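Local coordinates for membrane-associated lipoprotein (Ureaplasma parvum, PDB 3K63), which is of unknown molecular function but is probably a lipid-anchored membrane lipoprotein, represented here by its lipoprotein-associated type-17 domain, at residues A[77-83]-A[97-103]; A[33-39]-A[109-113]; A[20-24]-A[40-44]. All coordinates share one frame; numbering follows the deposited sequence.

How the contacts relate
Helix 34-40 ties the three contacts together. Contact 1, the base of a beta hairpin, has its centre about 5 Å from the centre of the chain and touches contact 2 directly: the CD1 atoms of L79 and I37 are 3.7 Å apart. Contact 2 binds the other flank of that helix to residues 109-113, with its centre 14 Å from that of contact 1. Contact 3 lies at the helix's C-terminal end and meets contact 2 where L21 CD2 packs 3.8 Å from I37 O; contacts 1 and 3 stay about 7 Å apart at their nearest atoms. No ligand is involved, and the domain is a worked example of one short helix serving several neighbours.

Contact 1. Residues A[77-83]-A[97-103]; sequences GTLKLSL and LLEVSGF
L79 and V100, like L81 and L98, form hydrogen-bonded pairs between two strands that run antiparallel at 151°, while K80 with E99 and S82 with L97 make the non-hydrogen-bonded pairs. Each hydrogen-bonded pair carries two backbone bonds, among them L81 N to L98 O at 2.8 Å. Beyond T78 the register shifts by a residue, so that G77 meets F103, whose N bonds to G77 O at 3.0 Å. On the face that carries L79, L81, L98 and V100, L79 sets CD1 over the ring of F103 in a CH-pi contact, 3.8 Å from the centroid and 15° off the normal. G77 O lies at the ring's edge, in its plane. L81 CD1 meets V100 CG2 at 3.8 Å, the two side chains at about a right angle, and L83 CD1 rests on L98 CB. Strands 79-87 and 93-100 form the beta hairpin of a three-stranded antiparallel sheet, with 79-87 in the middle; strand 56-64 takes L81 and L83 against I60, and P34 and I37 of helix 34-40 pack on L79 and F103. The opposite face is more polar and more open. There T78 CG2, anti to its own N, leans on E99 CG at 3.7 Å, and L97 CD2 comes 3.5 Å from S82 OG. K80 bends at chi3 (-72°); its NZ bonds to P66 O and stays 4.8 Å from E99 OE1, probably a weak attraction.

Contact 2. Residues A[33-39]-A[109-113]; sequences LPSQIYK and GVDEN
S35 and E112 supply the direct hydrogen bond of this contact: S35 OG gives its proton to E112 OE1 at 2.8 Å, on the syn lone pair of the carboxylate. E112 is folded back at chi2 (-87°), which brings its carboxylate alongside the helix; the Q36 and E112 side chains run antiparallel beside each other, Q36 CG lying 3.5 Å from E112 CD. Beside them L33 CD1 closes on E112 N at 3.6 Å, and S35 OG touches D111 CB. This buried side is tightened further by N74 of helix 70-76, whose ND2 bonds to both S35 OG and G109 O. On the exposed side, where K39 lies, the fit relaxes. Its extended chain crosses the buried D111 at about a right angle, and the resulting salt bridge, K39 NZ to D111 OD2, is long at 4.0 Å. D111 is held instead by its own loop, with OD1 accepting from N113 N, which stands above the carboxylate plane, and from T115 N. Two local motifs thus face each other: an Asx turn at D111, and a helix start where L33 is the N-cap and its N is bound by Q36 OE1 at 2.6 Å.

Contact 3. Residues A[20-24]-A[40-44]; sequences KLAAF and NYYQG
N40, A22 and A23 lose the most surface here, and each meets its neighbours differently. N40 approaches F24 with its amide group: ND2 lies 3.3 Å from F24 CZ, at the edge of the ring near its plane, and the amide and ring planes stand 79° apart. N40 CG lies beside the backbone N (chi1 -65°), which carries the amide to that edge. The amide nitrogen is not spent on the ring, because it donates to Q36 O of helix 34-40, which probably holds it there. N40 CB also touches A23 CB. A23 is wedged between two groups: its methyl covers the centre of one face of the F24 ring in its own segment and presses across the contact on the end of Q43, 3.5 Å from NE2. The extended chain of Q43 lays that amide along the alanine. A22 works mainly through its backbone, A22 N donating to G44 O at 2.9 Å, although the donor lies 49° out of the carbonyl plane. Its CB meets Q43 O at 3.3 Å. A water bridges the same region, donating to G44 O at 2.7 Å and to N40 O, and accepting weakly from A23 N, so that G44 O is gripped twice. Both backbones are compact: L21 to F24 is a type I beta turn, and 41-43 is a 3-10 segment followed by G44, whose N bonds to Y41 O. L21 CD2 adds an apolar touch on Y41 CA at 3.9 Å. The contact draws together the two ends of the connection, carrying helix 34-40, between paired strands 17-21 and 45-49, where K20 pairs with E46; the end of Y41 leads away to strand 56-64, its ring edge-to-face with F63 and its OH bonded to N62.

Contact 1. Residues A[77-83]-A[97-103]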
ATOM      1  N   GLY A  77      10.389  -6.966   0.942  1.00 51.63           N
ATOM      2  CA  GLY A  77       9.132  -6.828   1.660  1.00 52.60           C
ATOM      3  C   GLY A  77       8.604  -5.413   1.473  1.00 52.89           C
ATOM      4  O   GLY A  77       8.108  -4.774   2.408  1.00 46.90           O
ATOM      5  N   THR A  78       8.697  -4.950   0.229  1.00 48.16           N
ATOM      6  CA  THR A  78       8.283  -3.611  -0.159  1.00 47.36           C
ATOM      7  C   THR A  78       7.186  -3.532  -1.225  1.00 48.21           C
ATOM      8  O   THR A  78       7.018  -4.446  -2.028  1.00 50.11           O
ATOM      9  CB  THR A  78       9.499  -2.859  -0.665  1.00 47.45           C
ATOM     10  OG1 THR A  78      10.525  -2.898   0.333  1.00 52.59           O
ATOM     11  CG2 THR A  78       9.145  -1.423  -0.994  1.00 54.25           C
ATOM     12  N   LEU A  79       6.438  -2.434  -1.213  1.00 44.86           N
ATOM     13  CA  LEU A  79       5.370  -2.208  -2.180  1.00 44.53           C
ATOM     14  C   LEU A  79       5.310  -0.723  -2.476  1.00 47.00           C
ATOM     15  O   LEU A  79       5.742   0.107  -1.671  1.00 48.86           O
ATOM     16  CB  LEU A  79       4.013  -2.656  -1.630  1.00 44.35           C
ATOM     17  CG  LEU A  79       3.596  -4.126  -1.671  1.00 45.56           C
ATOM     18  CD1 LEU A  79       2.400  -4.305  -0.746  1.00 43.95           C
ATOM     19  CD2 LEU A  79       3.250  -4.562  -3.084  1.00 41.47           C
ATOM     20  N   LYS A  80       4.790  -0.391  -3.646  1.00 46.13           N
ATOM     21  CA  LYS A  80       4.646   0.986  -4.067  1.00 45.57           C
ATOM     22  C   LYS A  80       3.136   1.192  -4.050  1.00 47.86           C
ATOM     23  O   LYS A  80       2.397   0.565  -4.813  1.00 44.49           O
ATOM     24  CB  LYS A  80       5.209   1.129  -5.480  1.00 43.13           C
ATOM     25  CG  LYS A  80       5.279   2.560  -6.000  1.00 53.54           C
ATOM     26  CD  LYS A  80       6.021   2.716  -7.353  1.00 57.07           C
ATOM     27  CE  LYS A  80       7.528   2.532  -7.182  1.00 60.37           C
ATOM     28  NZ  LYS A  80       8.299   2.737  -8.452  1.00 54.13           N
ATOM     29  N   LEU A  81       2.671   2.041  -3.145  1.00 50.67           N
ATOM     30  CA  LEU A  81       1.246   2.324  -3.023  1.00 44.61           C
ATOM     31  C   LEU A  81       0.824   3.509  -3.882  1.00 44.28           C
ATOM     32  O   LEU A  81       1.277   4.639  -3.684  1.00 44.57           O
ATOM     33  CB  LEU A  81       0.890   2.621  -1.572  1.00 44.16           C
ATOM     34  CG  LEU A  81       0.466   1.457  -0.685  1.00 43.54           C
ATOM     35  CD1 LEU A  81       1.620   0.495  -0.523  1.00 43.17           C
ATOM     36  CD2 LEU A  81      -0.001   1.997   0.677  1.00 42.21           C
ATOM     37  N   SER A  82      -0.046   3.257  -4.844  1.00 42.66           N
ATOM     38  CA  SER A  82      -0.515   4.323  -5.706  1.00 40.52           C
ATOM     39  C   SER A  82      -1.733   4.890  -4.978  1.00 42.27           C
ATOM     40  O   SER A  82      -2.734   4.194  -4.808  1.00 41.26           O
ATOM     41  CB  SER A  82      -0.898   3.750  -7.066  1.00 35.52           C
ATOM     42  OG  SER A  82      -1.251   4.765  -7.981  1.00 35.42           O
ATOM     43  N   LEU A  83      -1.639   6.151  -4.552  1.00 43.81           N
ATOM     44  CA  LEU A  83      -2.704   6.803  -3.799  1.00 38.29           C
ATOM     45  C   LEU A  83      -3.504   7.866  -4.509  1.00 43.43           C
ATOM     46  O   LEU A  83      -3.019   8.534  -5.426  1.00 45.40           O
ATOM     47  CB  LEU A  83      -2.118   7.447  -2.558  1.00 40.44           C
ATOM     48  CG  LEU A  83      -1.227   6.592  -1.670  1.00 44.41           C
ATOM     49  CD1 LEU A  83      -0.458   7.499  -0.709  1.00 47.19           C
ATOM     50  CD2 LEU A  83      -2.087   5.589  -0.924  1.00 44.25           C
ATOM     51  N   LEU A  97       2.401   8.481  -5.374  1.00 53.15           N
ATOM     52  CA  LEU A  97       2.966   7.150  -5.217  1.00 55.52           C
ATOM     53  C   LEU A  97       3.786   7.178  -3.928  1.00 53.95           C
ATOM     54  O   LEU A  97       4.596   8.074  -3.737  1.00 59.25           O
ATOM     55  CB  LEU A  97       3.842   6.814  -6.427  1.00 52.89           C
ATOM     56  CG  LEU A  97       3.084   6.812  -7.762  1.00 57.68           C
ATOM     57  CD1 LEU A  97       4.084   6.741  -8.905  1.00 59.61           C
ATOM     58  CD2 LEU A  97       2.120   5.637  -7.837  1.00 53.19           C
ATOM     59  N   LEU A  98       3.566   6.214  -3.043  1.00 49.18           N
ATOM     60  CA  LEU A  98       4.282   6.159  -1.770  1.00 53.23           C
ATOM     61  C   LEU A  98       4.895   4.776  -1.589  1.00 55.08           C
ATOM     62  O   LEU A  98       4.188   3.773  -1.640  1.00 55.59           O
ATOM     63  CB  LEU A  98       3.317   6.448  -0.616  1.00 50.56           C
ATOM     64  CG  LEU A  98       3.748   6.138   0.817  1.00 53.44           C
ATOM     65  CD1 LEU A  98       4.741   7.157   1.295  1.00 58.91           C
ATOM     66  CD2 LEU A  98       2.538   6.156   1.713  1.00 52.44           C
ATOM     67  N   GLU A  99       6.200   4.712  -1.362  1.00 51.88           N
ATOM     68  CA  GLU A  99       6.855   3.423  -1.194  1.00 54.52           C
ATOM     69  C   GLU A  99       6.927   2.983   0.264  1.00 55.08           C
ATOM     70  O   GLU A  99       7.538   3.667   1.079  1.00 58.48           O
ATOM     71  CB  GLU A  99       8.261   3.486  -1.781  1.00 58.10           C
ATOM     72  CG  GLU A  99       8.984   2.160  -1.799  1.00 59.55           C
ATOM     73  CD  GLU A  99      10.171   2.182  -2.738  1.00 68.24           C
ATOM     74  OE1 GLU A  99       9.976   2.530  -3.926  1.00 63.91           O
ATOM     75  OE2 GLU A  99      11.289   1.851  -2.286  1.00 67.07           O
ATOM     76  N   VAL A 100       6.314   1.848   0.604  1.00 48.51           N
ATOM     77  CA  VAL A 100       6.358   1.387   1.986  1.00 47.68           C
ATOM     78  C   VAL A 100       6.924  -0.015   2.128  1.00 50.84           C
ATOM     79  O   VAL A 100       6.722  -0.880   1.273  1.00 48.65           O
ATOM     80  CB  VAL A 100       4.978   1.420   2.642  1.00 48.62           C
ATOM     81  CG1 VAL A 100       4.268   2.690   2.247  1.00 47.23           C
ATOM     82  CG2 VAL A 100       4.183   0.211   2.249  1.00 57.96           C
ATOM     83  N   SER A 101       7.633  -0.230   3.227  1.00 50.00           N
ATOM     84  CA  SER A 101       8.250  -1.512   3.512  1.00 55.30           C
ATOM     85  C   SER A 101       7.658  -2.094   4.787  1.00 51.20           C
ATOM     86  O   SER A 101       6.727  -1.526   5.360  1.00 50.35           O
ATOM     87  CB  SER A 101       9.748  -1.323   3.680  1.00 46.96           C
ATOM     88  OG  SER A 101       9.984  -0.343   4.667  1.00 55.58           O
ATOM     89  N   GLY A 102       8.189  -3.232   5.224  1.00 49.59           N
ATOM     90  CA  GLY A 102       7.686  -3.844   6.438  1.00 51.05           C
ATOM     91  C   GLY A 102       6.756  -5.012   6.172  1.00 53.38           C
ATOM     92  O   GLY A 102       6.110  -5.534   7.097  1.00 54.59           O
ATOM     93  N   PHE A 103       6.639  -5.396   4.906  1.00 50.65           N
ATOM     94  CA  PHE A 103       5.788  -6.518   4.553  1.00 54.32           C
ATOM     95  C   PHE A 103       6.647  -7.771   4.653  1.00 53.55           C
ATOM     96  O   PHE A 103       7.877  -7.691   4.709  1.00 52.65           O
ATOM     97  CB  PHE A 103       5.267  -6.353   3.130  1.00 51.04           C
ATOM     98  CG  PHE A 103       4.341  -5.189   2.959  1.00 50.31           C
ATOM     99  CD1 PHE A 103       3.018  -5.265   3.388  1.00 48.89           C
ATOM    100  CD2 PHE A 103       4.799  -3.997   2.402  1.00 51.73           C
ATOM    101  CE1 PHE A 103       2.167  -4.167   3.267  1.00 47.93           C
ATOM    102  CE2 PHE A 103       3.949  -2.896   2.278  1.00 49.41           C
ATOM    103  CZ  PHE A 103       2.634  -2.981   2.712  1.00 49.20           C
TER

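Contact 2. Residues A[33-39]-A[109-113]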
ATOM      1  N   LEU A  33       3.314 -11.323   1.968  1.00 41.87           N
ATOM      2  CA  LEU A  33       4.312 -11.057   0.945  1.00 45.02           C
ATOM      3  C   LEU A  33       3.761  -9.993  -0.004  1.00 44.12           C
ATOM      4  O   LEU A  33       2.553  -9.941  -0.256  1.00 41.21           O
ATOM      5  CB  LEU A  33       4.598 -12.327   0.152  1.00 47.40           C
ATOM      6  CG  LEU A  33       5.432 -13.426   0.813  1.00 49.67           C
ATOM      7  CD1 LEU A  33       5.210 -14.744   0.076  1.00 44.38           C
ATOM      8  CD2 LEU A  33       6.918 -13.031   0.816  1.00 43.22           C
ATOM      9  N   PRO A  34       4.627  -9.109  -0.514  1.00 42.85           N
ATOM     10  CA  PRO A  34       4.090  -8.105  -1.426  1.00 44.60           C
ATOM     11  C   PRO A  34       3.277  -8.746  -2.541  1.00 44.38           C
ATOM     12  O   PRO A  34       2.217  -8.232  -2.901  1.00 44.18           O
ATOM     13  CB  PRO A  34       5.338  -7.401  -1.933  1.00 44.53           C
ATOM     14  CG  PRO A  34       6.173  -7.346  -0.677  1.00 45.40           C
ATOM     15  CD  PRO A  34       5.981  -8.740  -0.064  1.00 43.35           C
ATOM     16  N   SER A  35       3.748  -9.880  -3.063  1.00 46.01           N
ATOM     17  CA  SER A  35       3.053 -10.563  -4.155  1.00 39.87           C
ATOM     18  C   SER A  35       1.639 -10.991  -3.784  1.00 40.97           C
ATOM     19  O   SER A  35       0.745 -10.924  -4.618  1.00 43.10           O
ATOM     20  CB  SER A  35       3.876 -11.761  -4.653  1.00 39.67           C
ATOM     21  OG  SER A  35       4.075 -12.727  -3.636  1.00 45.05           O
ATOM     22  N   GLN A  36       1.428 -11.423  -2.546  1.00 41.61           N
ATOM     23  CA  GLN A  36       0.091 -11.817  -2.097  1.00 40.03           C
ATOM     24  C   GLN A  36      -0.863 -10.614  -2.152  1.00 38.33           C
ATOM     25  O   GLN A  36      -1.998 -10.725  -2.614  1.00 37.11           O
ATOM     26  CB  GLN A  36       0.130 -12.346  -0.656  1.00 43.22           C
ATOM     27  CG  GLN A  36       0.900 -13.646  -0.455  1.00 39.45           C
ATOM     28  CD  GLN A  36       1.028 -14.003   1.005  1.00 40.31           C
ATOM     29  OE1 GLN A  36       1.892 -13.476   1.722  1.00 44.34           O
ATOM     30  NE2 GLN A  36       0.145 -14.880   1.467  1.00 42.22           N
ATOM     31  N   ILE A  37      -0.395  -9.464  -1.677  1.00 37.89           N
ATOM     32  CA  ILE A  37      -1.215  -8.255  -1.667  1.00 38.20           C
ATOM     33  C   ILE A  37      -1.544  -7.794  -3.090  1.00 35.61           C
ATOM     34  O   ILE A  37      -2.681  -7.443  -3.400  1.00 34.95           O
ATOM     35  CB  ILE A  37      -0.499  -7.122  -0.878  1.00 41.80           C
ATOM     36  CG1 ILE A  37      -0.459  -7.492   0.613  1.00 38.90           C
ATOM     37  CG2 ILE A  37      -1.218  -5.786  -1.099  1.00 34.31           C
ATOM     38  CD1 ILE A  37       0.447  -6.606   1.474  1.00 43.25           C
ATOM     39  N   TYR A  38      -0.535  -7.814  -3.950  1.00 39.13           N
ATOM     40  CA  TYR A  38      -0.675  -7.418  -5.344  1.00 36.05           C
ATOM     41  C   TYR A  38      -1.705  -8.272  -6.111  1.00 39.63           C
ATOM     42  O   TYR A  38      -2.405  -7.779  -6.989  1.00 35.13           O
ATOM     43  CB  TYR A  38       0.683  -7.550  -6.017  1.00 37.64           C
ATOM     44  CG  TYR A  38       0.691  -7.278  -7.507  1.00 37.05           C
ATOM     45  CD1 TYR A  38       0.877  -5.992  -7.998  1.00 37.53           C
ATOM     46  CD2 TYR A  38       0.534  -8.312  -8.419  1.00 35.55           C
ATOM     47  CE1 TYR A  38       0.909  -5.746  -9.369  1.00 41.78           C
ATOM     48  CE2 TYR A  38       0.563  -8.082  -9.780  1.00 38.70           C
ATOM     49  CZ  TYR A  38       0.751  -6.797 -10.257  1.00 43.32           C
ATOM     50  OH  TYR A  38       0.775  -6.550 -11.621  1.00 52.59           O
ATOM     51  N   LYS A  39      -1.792  -9.555  -5.767  1.00 37.79           N
ATOM     52  CA  LYS A  39      -2.700 -10.480  -6.442  1.00 37.09           C
ATOM     53  C   LYS A  39      -4.071 -10.617  -5.797  1.00 36.62           C
ATOM     54  O   LYS A  39      -4.944 -11.328  -6.307  1.00 33.87           O
ATOM     55  CB  LYS A  39      -2.040 -11.865  -6.531  1.00 39.17           C
ATOM     56  CG  LYS A  39      -0.848 -11.882  -7.458  1.00 45.09           C
ATOM     57  CD  LYS A  39      -0.173 -13.228  -7.555  1.00 47.15           C
ATOM     58  CE  LYS A  39       0.794 -13.211  -8.752  1.00 65.63           C
ATOM     59  NZ  LYS A  39       1.528 -14.497  -9.013  1.00 80.89           N
ATOM     60  N   GLY A 109      12.964 -14.153  -2.856  1.00 58.71           N
ATOM     61  CA  GLY A 109      11.821 -13.559  -3.521  1.00 58.08           C
ATOM     62  C   GLY A 109      10.769 -14.540  -3.999  1.00 54.76           C
ATOM     63  O   GLY A 109       9.854 -14.168  -4.722  1.00 55.14           O
ATOM     64  N   VAL A 110      10.897 -15.801  -3.617  1.00 56.41           N
ATOM     65  CA  VAL A 110       9.921 -16.801  -4.035  1.00 56.37           C
ATOM     66  C   VAL A 110       8.550 -16.387  -3.492  1.00 54.97           C
ATOM     67  O   VAL A 110       8.475 -15.862  -2.389  1.00 53.65           O
ATOM     68  CB  VAL A 110      10.327 -18.208  -3.505  1.00 55.87           C
ATOM     69  CG1 VAL A 110      10.680 -18.113  -2.036  1.00 62.14           C
ATOM     70  CG2 VAL A 110       9.202 -19.210  -3.721  1.00 56.94           C
ATOM     71  N   ASP A 111       7.475 -16.605  -4.253  1.00 53.60           N
ATOM     72  CA  ASP A 111       6.139 -16.210  -3.794  1.00 53.51           C
ATOM     73  C   ASP A 111       5.373 -17.299  -3.039  1.00 51.15           C
ATOM     74  O   ASP A 111       5.841 -18.432  -2.915  1.00 53.63           O
ATOM     75  CB  ASP A 111       5.284 -15.700  -4.967  1.00 50.46           C
ATOM     76  CG  ASP A 111       4.904 -16.802  -5.946  1.00 57.19           C
ATOM     77  OD1 ASP A 111       5.194 -17.988  -5.668  1.00 57.38           O
ATOM     78  OD2 ASP A 111       4.299 -16.481  -7.000  1.00 57.66           O
ATOM     79  N   GLU A 112       4.184 -16.931  -2.561  1.00 49.89           N
ATOM     80  CA  GLU A 112       3.316 -17.814  -1.783  1.00 54.04           C
ATOM     81  C   GLU A 112       2.963 -19.141  -2.463  1.00 57.53           C
ATOM     82  O   GLU A 112       2.438 -20.051  -1.823  1.00 53.78           O
ATOM     83  CB  GLU A 112       2.017 -17.086  -1.418  1.00 49.50           C
ATOM     84  CG  GLU A 112       1.116 -16.837  -2.617  1.00 48.34           C
ATOM     85  CD  GLU A 112       1.449 -15.543  -3.335  1.00 49.75           C
ATOM     86  OE1 GLU A 112       2.623 -15.116  -3.292  1.00 49.73           O
ATOM     87  OE2 GLU A 112       0.538 -14.952  -3.952  1.00 52.42           O
ATOM     88  N   ASN A 113       3.221 -19.239  -3.761  1.00 56.42           N
ATOM     89  CA  ASN A 113       2.916 -20.459  -4.492  1.00 55.84           C
ATOM     90  C   ASN A 113       4.199 -21.142  -4.951  1.00 60.03           C
ATOM     91  O   ASN A 113       4.207 -21.887  -5.927  1.00 67.10           O
ATOM     92  CB  ASN A 113       1.979 -20.135  -5.670  1.00 57.67           C
ATOM     93  CG  ASN A 113       0.533 -19.969  -5.224  1.00 59.87           C
ATOM     94  OD1 ASN A 113      -0.195 -19.097  -5.705  1.00 60.46           O
ATOM     95  ND2 ASN A 113       0.110 -20.828  -4.297  1.00 61.50           N
TER

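Contact 3. Residues A[20-24]-A[40-44]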
ATOM      1  N   LYS A  20      -6.531  -2.712   5.188  1.00 48.39           N
ATOM      2  CA  LYS A  20      -6.736  -4.103   5.451  1.00 48.96           C
ATOM      3  C   LYS A  20      -7.374  -4.564   4.156  1.00 50.16           C
ATOM      4  O   LYS A  20      -8.199  -3.859   3.578  1.00 43.66           O
ATOM      5  CB  LYS A  20      -7.673  -4.270   6.648  1.00 59.13           C
ATOM      6  CG  LYS A  20      -7.333  -5.488   7.500  1.00 65.57           C
ATOM      7  CD  LYS A  20      -8.133  -5.594   8.806  1.00 69.92           C
ATOM      8  CE  LYS A  20      -9.547  -6.120   8.561  1.00 71.95           C
ATOM      9  NZ  LYS A  20     -10.312  -6.204   9.841  1.00 78.00           N
ATOM     10  N   LEU A  21      -6.953  -5.730   3.685  1.00 48.39           N
ATOM     11  CA  LEU A  21      -7.473  -6.284   2.446  1.00 43.96           C
ATOM     12  C   LEU A  21      -8.604  -7.266   2.699  1.00 44.33           C
ATOM     13  O   LEU A  21      -8.503  -8.161   3.544  1.00 43.13           O
ATOM     14  CB  LEU A  21      -6.362  -6.992   1.676  1.00 41.98           C
ATOM     15  CG  LEU A  21      -5.614  -6.221   0.589  1.00 43.94           C
ATOM     16  CD1 LEU A  21      -4.825  -5.077   1.181  1.00 42.61           C
ATOM     17  CD2 LEU A  21      -4.691  -7.204  -0.155  1.00 45.76           C
ATOM     18  N   ALA A  22      -9.686  -7.094   1.956  1.00 41.28           N
ATOM     19  CA  ALA A  22     -10.842  -7.967   2.084  1.00 40.53           C
ATOM     20  C   ALA A  22     -10.476  -9.452   1.985  1.00 49.63           C
ATOM     21  O   ALA A  22     -11.211 -10.316   2.473  1.00 52.58           O
ATOM     22  CB  ALA A  22     -11.872  -7.621   1.012  1.00 35.53           C
ATOM     23  N   ALA A  23      -9.338  -9.744   1.361  1.00 47.36           N
ATOM     24  CA  ALA A  23      -8.900 -11.120   1.178  1.00 48.14           C
ATOM     25  C   ALA A  23      -8.134 -11.672   2.380  1.00 48.99           C
ATOM     26  O   ALA A  23      -8.113 -12.875   2.603  1.00 50.84           O
ATOM     27  CB  ALA A  23      -8.062 -11.222  -0.083  1.00 42.87           C
ATOM     28  N   PHE A  24      -7.519 -10.791   3.159  1.00 49.27           N
ATOM     29  CA  PHE A  24      -6.776 -11.239   4.329  1.00 50.81           C
ATOM     30  C   PHE A  24      -7.137 -10.448   5.575  1.00 56.05           C
ATOM     31  O   PHE A  24      -6.267  -9.938   6.269  1.00 59.53           O
ATOM     32  CB  PHE A  24      -5.274 -11.122   4.080  1.00 50.83           C
ATOM     33  CG  PHE A  24      -4.821 -11.750   2.796  1.00 52.58           C
ATOM     34  CD1 PHE A  24      -4.258 -10.969   1.792  1.00 46.99           C
ATOM     35  CD2 PHE A  24      -4.973 -13.118   2.584  1.00 47.30           C
ATOM     36  CE1 PHE A  24      -3.857 -11.540   0.599  1.00 45.91           C
ATOM     37  CE2 PHE A  24      -4.576 -13.700   1.396  1.00 39.94           C
ATOM     38  CZ  PHE A  24      -4.016 -12.909   0.398  1.00 47.53           C
ATOM     39  N   ASN A  40      -4.271  -9.923  -4.684  1.00 37.63           N
ATOM     40  CA  ASN A  40      -5.538 -10.043  -3.989  1.00 37.16           C
ATOM     41  C   ASN A  40      -6.248  -8.777  -3.605  1.00 35.95           C
ATOM     42  O   ASN A  40      -7.291  -8.856  -2.981  1.00 35.99           O
ATOM     43  CB  ASN A  40      -5.361 -10.910  -2.741  1.00 40.02           C
ATOM     44  CG  ASN A  40      -4.991 -12.326  -3.083  1.00 37.91           C
ATOM     45  OD1 ASN A  40      -5.824 -13.111  -3.545  1.00 36.52           O
ATOM     46  ND2 ASN A  40      -3.729 -12.659  -2.885  1.00 36.87           N
ATOM     47  N   TYR A  41      -5.721  -7.615  -3.968  1.00 35.26           N
ATOM     48  CA  TYR A  41      -6.410  -6.397  -3.580  1.00 35.22           C
ATOM     49  C   TYR A  41      -7.659  -6.146  -4.427  1.00 35.24           C
ATOM     50  O   TYR A  41      -8.494  -5.301  -4.086  1.00 38.02           O
ATOM     51  CB  TYR A  41      -5.452  -5.196  -3.613  1.00 34.15           C
ATOM     52  CG  TYR A  41      -5.047  -4.684  -4.970  1.00 31.75           C
ATOM     53  CD1 TYR A  41      -5.847  -3.788  -5.660  1.00 30.92           C
ATOM     54  CD2 TYR A  41      -3.825  -5.041  -5.533  1.00 31.43           C
ATOM     55  CE1 TYR A  41      -5.437  -3.244  -6.882  1.00 30.12           C
ATOM     56  CE2 TYR A  41      -3.402  -4.508  -6.748  1.00 28.99           C
ATOM     57  CZ  TYR A  41      -4.205  -3.608  -7.419  1.00 32.10           C
ATOM     58  OH  TYR A  41      -3.769  -3.052  -8.610  1.00 33.28           O
ATOM     59  N   TYR A  42      -7.806  -6.907  -5.506  1.00 32.29           N
ATOM     60  CA  TYR A  42      -8.958  -6.758  -6.381  1.00 36.24           C
ATOM     61  C   TYR A  42     -10.207  -7.193  -5.612  1.00 39.69           C
ATOM     62  O   TYR A  42     -11.332  -6.927  -6.032  1.00 41.10           O
ATOM     63  CB  TYR A  42      -8.798  -7.624  -7.631  1.00 35.72           C
ATOM     64  CG  TYR A  42      -8.992  -9.103  -7.375  1.00 35.96           C
ATOM     65  CD1 TYR A  42     -10.250  -9.701  -7.513  1.00 39.56           C
ATOM     66  CD2 TYR A  42      -7.938  -9.890  -6.926  1.00 32.66           C
ATOM     67  CE1 TYR A  42     -10.448 -11.043  -7.201  1.00 38.21           C
ATOM     68  CE2 TYR A  42      -8.123 -11.235  -6.611  1.00 32.00           C
ATOM     69  CZ  TYR A  42      -9.382 -11.804  -6.747  1.00 38.78           C
ATOM     70  OH  TYR A  42      -9.584 -13.119  -6.390  1.00 45.74           O
ATOM     71  N   GLN A  43     -10.006  -7.866  -4.488  1.00 36.24           N
ATOM     72  CA  GLN A  43     -11.120  -8.304  -3.667  1.00 41.24           C
ATOM     73  C   GLN A  43     -11.614  -7.190  -2.766  1.00 42.21           C
ATOM     74  O   GLN A  43     -12.692  -7.289  -2.204  1.00 42.29           O
ATOM     75  CB  GLN A  43     -10.705  -9.507  -2.825  1.00 40.67           C
ATOM     76  CG  GLN A  43     -10.615 -10.791  -3.623  1.00 39.36           C
ATOM     77  CD  GLN A  43     -10.349 -11.980  -2.742  1.00 46.50           C
ATOM     78  OE1 GLN A  43     -11.119 -12.265  -1.817  1.00 51.35           O
ATOM     79  NE2 GLN A  43      -9.255 -12.689  -3.019  1.00 40.38           N
ATOM     80  N   GLY A  44     -10.815  -6.135  -2.625  1.00 44.01           N
ATOM     81  CA  GLY A  44     -11.221  -5.018  -1.791  1.00 38.91           C
ATOM     82  C   GLY A  44     -10.175  -4.532  -0.813  1.00 40.54           C
ATOM     83  O   GLY A  44      -9.364  -5.300  -0.290  1.00 38.87           O
TER
HETATM   84  O   HOH W   1      -8.878  -7.823  -0.974  1.00 42.11           O